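Local coordinates for protein probable CoA-transferase alpha subunit (Rhodococcus jostii, PDB 6COJ) that binds a coenzyme A thioester and, as the alpha subunit of a CoA-transferase family enzyme, probably takes part in chemistry on such thioesters, at residues Lys19-Leu23 against Asp24-Gly28; Ala49-Arg52 against Ala53-Ser57; Lys228-Leu232 against Gln233-Leu237. The protein carries 1 engineered substitution. One frame throughout, in Å; residues are numbered along the deposited sequence.

Contact 1: Lys19-Leu23 against Asp24-Gly28; sequences KRISL and DDAVG. With SO4 (sulfate ion), chain C.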
ATOM      1  N   LYS A  19     -10.132  -5.457 -25.568  1.00 17.01           N
ATOM      2  CA  LYS A  19      -8.813  -4.841 -25.587  1.00 17.28           C
ATOM      3  C   LYS A  19      -7.725  -5.743 -26.154  1.00 16.20           C
ATOM      4  O   LYS A  19      -6.547  -5.370 -26.121  1.00 18.16           O
ATOM      5  CB  LYS A  19      -8.439  -4.383 -24.177  1.00 15.44           C
ATOM      6  CG  LYS A  19      -9.461  -3.433 -23.574  1.00 16.87           C
ATOM      7  CD  LYS A  19      -9.059  -2.989 -22.172  1.00 16.06           C
ATOM      8  CE  LYS A  19     -10.110  -2.080 -21.589  1.00 15.91           C
ATOM      9  NZ  LYS A  19      -9.824  -1.827 -20.132  1.00 15.23           N
ATOM     10  N   ARG A  20      -8.089  -6.908 -26.686  1.00 18.10           N
ATOM     11  CA  ARG A  20      -7.086  -7.821 -27.225  1.00 18.47           C
ATOM     12  C   ARG A  20      -6.381  -7.208 -28.430  1.00 19.84           C
ATOM     13  O   ARG A  20      -7.031  -6.735 -29.368  1.00 24.34           O
ATOM     14  CB  ARG A  20      -7.746  -9.143 -27.616  1.00 19.21           C
ATOM     15  CG  ARG A  20      -8.139  -9.970 -26.410  1.00 20.59           C
ATOM     16  CD  ARG A  20      -8.930 -11.191 -26.813  1.00 25.70           C
ATOM     17  NE  ARG A  20     -10.219 -10.828 -27.387  1.00 22.77           N
ATOM     18  CZ  ARG A  20     -11.089 -11.710 -27.867  1.00 33.51           C
ATOM     19  NH1 ARG A  20     -10.796 -13.003 -27.853  1.00 31.13           N
ATOM     20  NH2 ARG A  20     -12.248 -11.296 -28.362  1.00 29.35           N
ATOM     21  N   ILE A  21      -5.044  -7.237 -28.405  1.00 17.96           N
ATOM     22  CA  ILE A  21      -4.195  -6.725 -29.478  1.00 17.99           C
ATOM     23  C   ILE A  21      -2.938  -7.585 -29.559  1.00 23.44           C
ATOM     24  O   ILE A  21      -2.611  -8.337 -28.638  1.00 21.08           O
ATOM     25  CB  ILE A  21      -3.794  -5.251 -29.254  1.00 23.82           C
ATOM     26  CG1 ILE A  21      -3.061  -5.108 -27.918  1.00 20.19           C
ATOM     27  CG2 ILE A  21      -4.999  -4.331 -29.374  1.00 28.21           C
ATOM     28  CD1 ILE A  21      -2.707  -3.679 -27.579  1.00 37.82           C
ATOM     29  N   SER A  22      -2.218  -7.468 -30.676  1.00 18.28           N
ATOM     30  CA  SER A  22      -0.981  -8.214 -30.860  1.00 19.30           C
ATOM     31  C   SER A  22       0.193  -7.476 -30.217  1.00 17.61           C
ATOM     32  O   SER A  22       0.098  -6.306 -29.835  1.00 19.36           O
ATOM     33  CB  SER A  22      -0.693  -8.410 -32.345  1.00 21.87           C
ATOM     34  OG  SER A  22      -0.332  -7.167 -32.921  1.00 22.46           O
ATOM     35  N   LEU A  23       1.321  -8.185 -30.098  1.00 20.35           N
ATOM     36  CA  LEU A  23       2.552  -7.571 -29.608  1.00 18.82           C
ATOM     37  C   LEU A  23       2.933  -6.359 -30.445  1.00 20.36           C
ATOM     38  O   LEU A  23       3.250  -5.292 -29.904  1.00 19.60           O
ATOM     39  CB  LEU A  23       3.691  -8.595 -29.641  1.00 21.79           C
ATOM     40  CG  LEU A  23       3.583  -9.703 -28.594  1.00 19.27           C
ATOM     41  CD1 LEU A  23       4.478 -10.863 -28.987  1.00 21.14           C
ATOM     42  CD2 LEU A  23       3.973  -9.173 -27.227  1.00 19.37           C
ATOM     43  N   ASP A  24       2.930  -6.515 -31.773  1.00 20.94           N
ATOM     44  CA  ASP A  24       3.303  -5.409 -32.649  1.00 18.83           C
ATOM     45  C   ASP A  24       2.281  -4.275 -32.589  1.00 19.42           C
ATOM     46  O   ASP A  24       2.654  -3.098 -32.679  1.00 22.50           O
ATOM     47  CB  ASP A  24       3.498  -5.915 -34.081  1.00 22.48           C
ATOM     48  CG  ASP A  24       4.750  -6.772 -34.243  1.00 24.25           C
ATOM     49  OD1 ASP A  24       5.666  -6.694 -33.400  1.00 24.93           O
ATOM     50  OD2 ASP A  24       4.831  -7.523 -35.235  1.00 28.18           O
ATOM     51  N   ASP A  25       0.989  -4.609 -32.463  1.00 24.89           N
ATOM     52  CA  ASP A  25      -0.046  -3.589 -32.270  1.00 24.43           C
ATOM     53  C   ASP A  25       0.249  -2.745 -31.039  1.00 19.83           C
ATOM     54  O   ASP A  25       0.147  -1.512 -31.069  1.00 21.18           O
ATOM     55  CB  ASP A  25      -1.414  -4.248 -32.046  1.00 34.41           C
ATOM     56  CG  ASP A  25      -2.048  -4.796 -33.310  1.00 53.19           C
ATOM     57  OD1 ASP A  25      -1.680  -4.370 -34.422  1.00 31.77           O
ATOM     58  OD2 ASP A  25      -2.956  -5.647 -33.172  1.00 42.38           O
ATOM     59  N   ALA A  26       0.574  -3.402 -29.925  1.00 18.81           N
ATOM     60  CA  ALA A  26       0.807  -2.676 -28.681  1.00 19.69           C
ATOM     61  C   ALA A  26       1.992  -1.730 -28.815  1.00 17.93           C
ATOM     62  O   ALA A  26       1.913  -0.557 -28.427  1.00 19.42           O
ATOM     63  CB  ALA A  26       1.012  -3.663 -27.528  1.00 19.80           C
ATOM     64  N   VAL A  27       3.091  -2.213 -29.399  1.00 19.52           N
ATOM     65  CA  VAL A  27       4.247  -1.349 -29.605  1.00 17.89           C
ATOM     66  C   VAL A  27       3.927  -0.248 -30.608  1.00 19.80           C
ATOM     67  O   VAL A  27       4.486   0.855 -30.528  1.00 20.07           O
ATOM     68  CB  VAL A  27       5.479  -2.199 -29.968  1.00 21.37           C
ATOM     69  CG1 VAL A  27       6.674  -1.321 -30.379  1.00 22.77           C
ATOM     70  CG2 VAL A  27       5.834  -3.074 -28.767  1.00 23.83           C
ATOM     71  N   GLY A  28       2.996  -0.508 -31.532  1.00 20.10           N
ATOM     72  CA  GLY A  28       2.530   0.511 -32.460  1.00 18.27           C
ATOM     73  C   GLY A  28       1.843   1.693 -31.795  1.00 18.67           C
ATOM     74  O   GLY A  28       1.685   2.742 -32.430  1.00 23.55           O
TER
HETATM   75  S   SO4 C 301     -14.046 -14.510 -29.279  1.00 65.29           S
HETATM   76  O1  SO4 C 301     -14.823 -15.321 -30.212  1.00 65.36           O
HETATM   77  O2  SO4 C 301     -12.654 -14.504 -29.714  1.00 66.38           O
HETATM   78  O3  SO4 C 301     -14.573 -13.146 -29.261  1.00 63.82           O
HETATM   79  O4  SO4 C 301     -14.135 -15.086 -27.941  1.00 69.24           O

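Contact 2: Ala49-Arg52 against Ala53-Ser57; sequences ALVR and ALLRS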
ATOM      1  N   ALA A  49       8.456 -10.550 -24.210  1.00 16.10           N
ATOM      2  CA  ALA A  49       7.878 -10.532 -25.550  1.00 17.50           C
ATOM      3  C   ALA A  49       7.585  -9.106 -26.001  1.00 17.20           C
ATOM      4  O   ALA A  49       7.844  -8.748 -27.156  1.00 17.71           O
ATOM      5  CB  ALA A  49       6.630 -11.417 -25.609  1.00 17.53           C
ATOM      6  N   LEU A  50       7.066  -8.265 -25.100  1.00 16.62           N
ATOM      7  CA  LEU A  50       6.848  -6.865 -25.463  1.00 16.97           C
ATOM      8  C   LEU A  50       8.170  -6.142 -25.708  1.00 16.77           C
ATOM      9  O   LEU A  50       8.275  -5.324 -26.633  1.00 17.49           O
ATOM     10  CB  LEU A  50       6.008  -6.162 -24.391  1.00 15.67           C
ATOM     11  CG  LEU A  50       4.498  -6.469 -24.442  1.00 15.73           C
ATOM     12  CD1 LEU A  50       3.805  -6.126 -23.109  1.00 16.30           C
ATOM     13  CD2 LEU A  50       3.813  -5.739 -25.608  1.00 17.54           C
ATOM     14  N   VAL A  51       9.203  -6.461 -24.921  1.00 16.76           N
ATOM     15  CA  VAL A  51      10.523  -5.869 -25.145  1.00 15.60           C
ATOM     16  C   VAL A  51      11.089  -6.287 -26.502  1.00 18.51           C
ATOM     17  O   VAL A  51      11.659  -5.465 -27.231  1.00 17.18           O
ATOM     18  CB  VAL A  51      11.480  -6.202 -23.985  1.00 17.21           C
ATOM     19  CG1 VAL A  51      12.913  -5.794 -24.334  1.00 20.60           C
ATOM     20  CG2 VAL A  51      11.023  -5.514 -22.711  1.00 16.72           C
ATOM     21  N   ARG A  52      10.952  -7.567 -26.861  1.00 16.80           N
ATOM     22  CA  ARG A  52      11.394  -8.003 -28.186  1.00 16.65           C
ATOM     23  C   ARG A  52      10.622  -7.295 -29.295  1.00 17.19           C
ATOM     24  O   ARG A  52      11.186  -6.980 -30.349  1.00 17.89           O
ATOM     25  CB  ARG A  52      11.290  -9.529 -28.320  1.00 18.49           C
ATOM     26  CG  ARG A  52      12.364 -10.288 -27.532  1.00 18.85           C
ATOM     27  CD  ARG A  52      12.286 -11.799 -27.701  1.00 21.73           C
ATOM     28  NE  ARG A  52      11.148 -12.408 -27.013  1.00 19.95           N
ATOM     29  CZ  ARG A  52      11.175 -12.839 -25.752  1.00 21.32           C
ATOM     30  NH1 ARG A  52      12.283 -12.712 -25.016  1.00 18.76           N
ATOM     31  NH2 ARG A  52      10.092 -13.395 -25.228  1.00 22.02           N
ATOM     32  N   ALA A  53       9.332  -7.021 -29.073  1.00 17.30           N
ATOM     33  CA  ALA A  53       8.565  -6.271 -30.064  1.00 18.98           C
ATOM     34  C   ALA A  53       9.068  -4.833 -30.171  1.00 16.77           C
ATOM     35  O   ALA A  53       9.108  -4.263 -31.270  1.00 17.69           O
ATOM     36  CB  ALA A  53       7.070  -6.323 -29.734  1.00 19.76           C
ATOM     37  N   LEU A  54       9.466  -4.235 -29.044  1.00 18.20           N
ATOM     38  CA  LEU A  54      10.118  -2.928 -29.094  1.00 18.36           C
ATOM     39  C   LEU A  54      11.391  -2.969 -29.937  1.00 19.56           C
ATOM     40  O   LEU A  54      11.646  -2.053 -30.730  1.00 20.94           O
ATOM     41  CB  LEU A  54      10.440  -2.451 -27.679  1.00 21.93           C
ATOM     42  CG  LEU A  54       9.480  -1.426 -27.088  1.00 24.44           C
ATOM     43  CD1 LEU A  54       9.815  -1.162 -25.618  1.00 20.27           C
ATOM     44  CD2 LEU A  54       9.520  -0.136 -27.882  1.00 23.63           C
ATOM     45  N   LEU A  55      12.209  -4.017 -29.771  1.00 19.00           N
ATOM     46  CA  LEU A  55      13.447  -4.136 -30.535  1.00 19.37           C
ATOM     47  C   LEU A  55      13.175  -4.225 -32.029  1.00 22.60           C
ATOM     48  O   LEU A  55      13.941  -3.691 -32.838  1.00 25.17           O
ATOM     49  CB  LEU A  55      14.247  -5.354 -30.065  1.00 25.66           C
ATOM     50  CG  LEU A  55      15.432  -5.043 -29.139  1.00 31.06           C
ATOM     51  CD1 LEU A  55      14.984  -4.247 -27.929  1.00 26.70           C
ATOM     52  CD2 LEU A  55      16.155  -6.319 -28.716  1.00 31.13           C
ATOM     53  N   ARG A  56      12.100  -4.912 -32.416  1.00 19.76           N
ATOM     54  CA  ARG A  56      11.754  -5.021 -33.828  1.00 20.87           C
ATOM     55  C   ARG A  56      11.307  -3.684 -34.399  1.00 20.03           C
ATOM     56  O   ARG A  56      11.453  -3.452 -35.604  1.00 21.08           O
ATOM     57  CB  ARG A  56      10.634  -6.047 -34.009  1.00 26.68           C
ATOM     58  CG  ARG A  56      11.041  -7.480 -33.756  1.00 28.99           C
ATOM     59  CD  ARG A  56      10.009  -8.448 -34.306  1.00 27.57           C
ATOM     60  NE  ARG A  56       8.700  -8.316 -33.683  1.00 24.47           N
ATOM     61  CZ  ARG A  56       8.339  -8.940 -32.562  1.00 23.37           C
ATOM     62  NH1 ARG A  56       9.195  -9.742 -31.943  1.00 24.21           N
ATOM     63  NH2 ARG A  56       7.121  -8.774 -32.069  1.00 26.78           N
ATOM     64  N   SER A  57      10.754  -2.808 -33.559  1.00 20.02           N
ATOM     65  CA  SER A  57      10.208  -1.526 -33.974  1.00 19.75           C
ATOM     66  C   SER A  57      11.316  -0.484 -34.104  1.00 22.77           C
ATOM     67  O   SER A  57      12.477  -0.721 -33.761  1.00 21.67           O
ATOM     68  CB  SER A  57       9.180  -1.025 -32.957  1.00 18.98           C
ATOM     69  OG  SER A  57       9.797  -0.395 -31.834  1.00 19.18           O
TER
HETATM   70  O   HOH W   1       8.009 -10.412 -29.461  1.00 19.98           O

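Contact 3: Lys228-Leu232 against Gln233-Leu237; sequences KTVPL and QNLIL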
ATOM      1  N   LYS A 228     -12.493 -17.477 -10.801  1.00 23.45           N
ATOM      2  CA  LYS A 228     -12.601 -18.766 -10.136  1.00 26.07           C
ATOM      3  C   LYS A 228     -11.270 -19.503 -10.039  1.00 26.91           C
ATOM      4  O   LYS A 228     -11.191 -20.520  -9.338  1.00 34.81           O
ATOM      5  CB  LYS A 228     -13.663 -19.648 -10.816  1.00 27.68           C
ATOM      6  CG  LYS A 228     -15.079 -19.146 -10.613  1.00 29.64           C
ATOM      7  CD  LYS A 228     -15.556 -19.486  -9.206  1.00 39.21           C
ATOM      8  CE  LYS A 228     -17.022 -19.138  -9.011  1.00 53.71           C
ATOM      9  NZ  LYS A 228     -17.481 -18.133 -10.015  1.00 64.91           N
ATOM     10  N   THR A 229     -10.225 -19.011 -10.701  1.00 25.19           N
ATOM     11  CA  THR A 229      -8.919 -19.661 -10.712  1.00 30.35           C
ATOM     12  C   THR A 229      -7.983 -19.143  -9.627  1.00 26.01           C
ATOM     13  O   THR A 229      -7.165 -19.910  -9.105  1.00 33.27           O
ATOM     14  CB  THR A 229      -8.266 -19.475 -12.089  1.00 30.44           C
ATOM     15  OG1 THR A 229      -9.103 -20.077 -13.082  1.00 31.37           O
ATOM     16  CG2 THR A 229      -6.884 -20.121 -12.142  1.00 31.65           C
ATOM     17  N   VAL A 230      -8.100 -17.872  -9.254  1.00 22.04           N
ATOM     18  CA  VAL A 230      -7.169 -17.262  -8.306  1.00 22.71           C
ATOM     19  C   VAL A 230      -7.962 -16.629  -7.174  1.00 22.85           C
ATOM     20  O   VAL A 230      -9.143 -16.287  -7.337  1.00 21.46           O
ATOM     21  CB  VAL A 230      -6.282 -16.200  -8.991  1.00 21.34           C
ATOM     22  CG1 VAL A 230      -5.508 -16.830 -10.138  1.00 23.90           C
ATOM     23  CG2 VAL A 230      -7.135 -15.044  -9.488  1.00 21.68           C
ATOM     24  N   PRO A 231      -7.335 -16.442  -6.013  1.00 23.91           N
ATOM     25  CA  PRO A 231      -7.996 -15.700  -4.938  1.00 25.86           C
ATOM     26  C   PRO A 231      -8.162 -14.234  -5.306  1.00 19.18           C
ATOM     27  O   PRO A 231      -7.478 -13.690  -6.181  1.00 19.46           O
ATOM     28  CB  PRO A 231      -7.041 -15.859  -3.749  1.00 27.19           C
ATOM     29  CG  PRO A 231      -6.197 -17.062  -4.089  1.00 32.24           C
ATOM     30  CD  PRO A 231      -6.045 -17.004  -5.576  1.00 27.96           C
ATOM     31  N   LEU A 232      -9.114 -13.605  -4.606  1.00 19.97           N
ATOM     32  CA  LEU A 232      -9.414 -12.192  -4.818  1.00 17.99           C
ATOM     33  C   LEU A 232      -8.154 -11.348  -4.806  1.00 17.28           C
ATOM     34  O   LEU A 232      -8.005 -10.423  -5.611  1.00 16.98           O
ATOM     35  CB  LEU A 232     -10.321 -11.689  -3.698  1.00 19.49           C
ATOM     36  CG  LEU A 232     -11.794 -12.052  -3.771  1.00 20.86           C
ATOM     37  CD1 LEU A 232     -12.486 -11.621  -2.479  1.00 21.75           C
ATOM     38  CD2 LEU A 232     -12.398 -11.363  -4.982  1.00 23.89           C
ATOM     39  N   GLN A 233      -7.251 -11.639  -3.870  1.00 17.82           N
ATOM     40  CA  GLN A 233      -6.098 -10.786  -3.624  1.00 17.91           C
ATOM     41  C   GLN A 233      -5.109 -10.811  -4.781  1.00 17.34           C
ATOM     42  O   GLN A 233      -4.259  -9.918  -4.887  1.00 17.25           O
ATOM     43  CB  GLN A 233      -5.409 -11.235  -2.330  1.00 17.98           C
ATOM     44  CG  GLN A 233      -6.221 -11.018  -1.032  1.00 18.91           C
ATOM     45  CD  GLN A 233      -7.319 -12.056  -0.781  1.00 23.71           C
ATOM     46  OE1 GLN A 233      -7.433 -13.052  -1.496  1.00 21.30           O
ATOM     47  NE2 GLN A 233      -8.127 -11.821   0.247  1.00 22.09           N
ATOM     48  N   ASN A 234      -5.198 -11.813  -5.648  1.00 16.60           N
ATOM     49  CA  ASN A 234      -4.303 -11.924  -6.785  1.00 16.11           C
ATOM     50  C   ASN A 234      -4.790 -11.132  -7.989  1.00 15.44           C
ATOM     51  O   ASN A 234      -4.051 -11.013  -8.972  1.00 15.07           O
ATOM     52  CB  ASN A 234      -4.166 -13.404  -7.171  1.00 16.69           C
ATOM     53  CG  ASN A 234      -3.463 -14.236  -6.107  1.00 22.90           C
ATOM     54  OD1 ASN A 234      -4.023 -14.505  -5.044  1.00 26.49           O
ATOM     55  ND2 ASN A 234      -2.242 -14.680  -6.405  1.00 17.64           N
ATOM     56  N   LEU A 235      -6.011 -10.590  -7.931  1.00 15.41           N
ATOM     57  CA  LEU A 235      -6.580  -9.815  -9.034  1.00 14.92           C
ATOM     58  C   LEU A 235      -6.056  -8.388  -8.937  1.00 15.25           C
ATOM     59  O   LEU A 235      -6.725  -7.480  -8.434  1.00 15.94           O
ATOM     60  CB  LEU A 235      -8.105  -9.859  -8.994  1.00 15.49           C
ATOM     61  CG  LEU A 235      -8.758 -11.243  -9.070  1.00 17.09           C
ATOM     62  CD1 LEU A 235     -10.242 -11.181  -8.755  1.00 17.85           C
ATOM     63  CD2 LEU A 235      -8.532 -11.841 -10.456  1.00 19.61           C
ATOM     64  N   ILE A 236      -4.821  -8.198  -9.406  1.00 15.28           N
ATOM     65  CA  ILE A 236      -4.141  -6.927  -9.175  1.00 16.40           C
ATOM     66  C   ILE A 236      -4.450  -5.854 -10.215  1.00 14.76           C
ATOM     67  O   ILE A 236      -4.227  -4.669  -9.939  1.00 15.63           O
ATOM     68  CB  ILE A 236      -2.627  -7.056  -8.923  1.00 16.14           C
ATOM     69  CG1 ILE A 236      -1.898  -7.574 -10.168  1.00 15.84           C
ATOM     70  CG2 ILE A 236      -2.353  -7.928  -7.673  1.00 17.31           C
ATOM     71  CD1 ILE A 236      -0.371  -7.476 -10.045  1.00 18.49           C
ATOM     72  N   LEU A 237      -4.939  -6.219 -11.397  1.00 14.88           N
ATOM     73  CA  LEU A 237      -5.374  -5.224 -12.369  1.00 14.75           C
ATOM     74  C   LEU A 237      -6.877  -5.327 -12.572  1.00 14.92           C
ATOM     75  O   LEU A 237      -7.416  -6.430 -12.738  1.00 13.62           O
ATOM     76  CB  LEU A 237      -4.679  -5.409 -13.719  1.00 14.99           C
ATOM     77  CG  LEU A 237      -3.144  -5.429 -13.742  1.00 13.89           C
ATOM     78  CD1 LEU A 237      -2.618  -5.411 -15.175  1.00 14.49           C
ATOM     79  CD2 LEU A 237      -2.540  -4.278 -12.972  1.00 16.65           C
TER

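Contact 1: Lys19-Leu23 against Asp24-Gly28
S22 and D25 exchange bonds at the start of helix 23-28, a worked example of the capping box. S22 OG accepts from D25 N at 2.9 Å, filling the place of an acceptor that the first turn of a helix cannot supply. In return S22 N donates to D25 OD2 at 3.2 Å, almost straight at 171°. That oxygen is met on its anti side, with the donor 32° out of the carboxylate plane. The hydroxyl is placed for its role by chi1 of 70°, which sets OG between the backbone N and the carbonyl carbon of S22. Behind the cap the regular helical pattern begins, with A26 N donating to S22 O at 2.9 Å and V27 N to L23 O at 3.1 Å. I21, just before the cap, adds an apolar layer: its CB lies 3.8 Å from D25 CB, while its CD1 comes down on A26 CB at 3.7 Å. Upstream, R20 presents the edge of its guanidinium to a sulfate, probably from the crystallisation liquor, NH1 to O2 at 3.0 Å and NH2 to O3 at 3.1 Å; D18 forms a salt bridge with NH2 as well. In the fold, I21 and A26 lean on strands 213-217 and 244-247, D24 and V27 touch helix 48-56, where D24 pairs with R56, and L23 reaches both that helix and strand 244-247.

Contact 2: Ala49-Arg52 against Ala53-Ser57
R56 folds back along the helix over the turn that holds R52 and A53, and its course organises the polar flank of this contact. The aliphatic part leads: R56 CG rests 3.4 Å from R52 O, the same carbonyl oxygen that accepts from R56 N at 3.1 Å. A bend at chi3 (-62°) then swings the guanidinium back, laying one face over A53 CA, which stands 3.5 Å from its plane and is offset toward the rim. At the edge of this flat group, in its plane, sits a water that accepts from R56 NH1 at 2.8 Å. The water donates in turn to A49 O, also at 2.8 Å, and thus bridges almost two turns of helix. A49 O is therefore gripped twice, because A53 N donates to it at 3.0 Å as well. R52 leaves the helix on its own course toward E293, the carbonyl of H253 and the ring of Y296, with which it makes a cation-pi contact. Another flank is greasy: V51 CG1 and L55 CD1 approach loosely at 4.4 Å, and both side chains press on helix 70-77. The helix finishes at R56; S57, the first residue beyond it, turns its OG back to donate to L54 O at 2.7 Å and also receives V59 N. This helix is the connection of a beta-alpha-beta unit between strands 35-38 and 62-65. Two like charges one turn apart, R52 buried and R56 partly exposed, might be expected to disfavour each other, but each has its own carboxylate, R52 with E293 and R56 with D24, which probably offsets their mutual repulsion.

Contact 3: Lys228-Leu232 against Gln233-Leu237
P231 and L232 each offer a carbonyl to the residue three places on, and both bonds come in steeply. N234 N meets P231 O at 3.0 Å and L235 N meets L232 O at 3.1 Å, in each case with the donor 53° out of the carbonyl plane, as befits the tight winding of a 3-10 turn. L235 then centres an inverse gamma turn, closed by a weak bond from I236 N to N234 O, before the chain joins strand 193-194 through a classic beta bulge in which I236 and L237 both face A193. Two amides close on the proline. N234 sends OD1 onto its ring, 3.3 Å from P231 CD, with chi1 of -66° swinging the amide back over that ring; its ND2 is engaged by the carbonyl of Y195. Q233, bent at chi2, brings OE1 to 3.6 Å from P231 CB, while NE2 reaches the hydroxyl of Y195 in the second subunit. On the apolar side V230 CG2 packs against L235 CD2 at 3.6 Å, and L232 CD2 lies more loosely from L235 CD1 at 4.3 Å. The chemistry thus divides the labour: two steep 3-10 backbone bonds, with the valine, leucine and proline contacts, shape the turn, leaving the two amide nitrogens for partners beyond it, one within the chain and one across the subunit interface.

How the contacts relate
Contacts 1 and 2 form one neighbourhood, their centres 11 Å apart on the same side of the chain's centre. Helices 23-28 and 48-56 meet there through V27 on A53, L23 on L50 and the D24 to R56 salt bridge. Contact 2 is buried and contact 1 only partly so, yet both belong to the layer of helices against the parallel sheet. Contact 3 stands apart, about 24 Å and 28 Å from them between centres. Contact 1 is marked by its N-cap, contact 2 by regular backbone bonds and arginine charge; contact 3 relies on 3-10 backbone bonds, neutral amides and apolar branches, consistent with its place against a second copy of this protein and a chain of another protein.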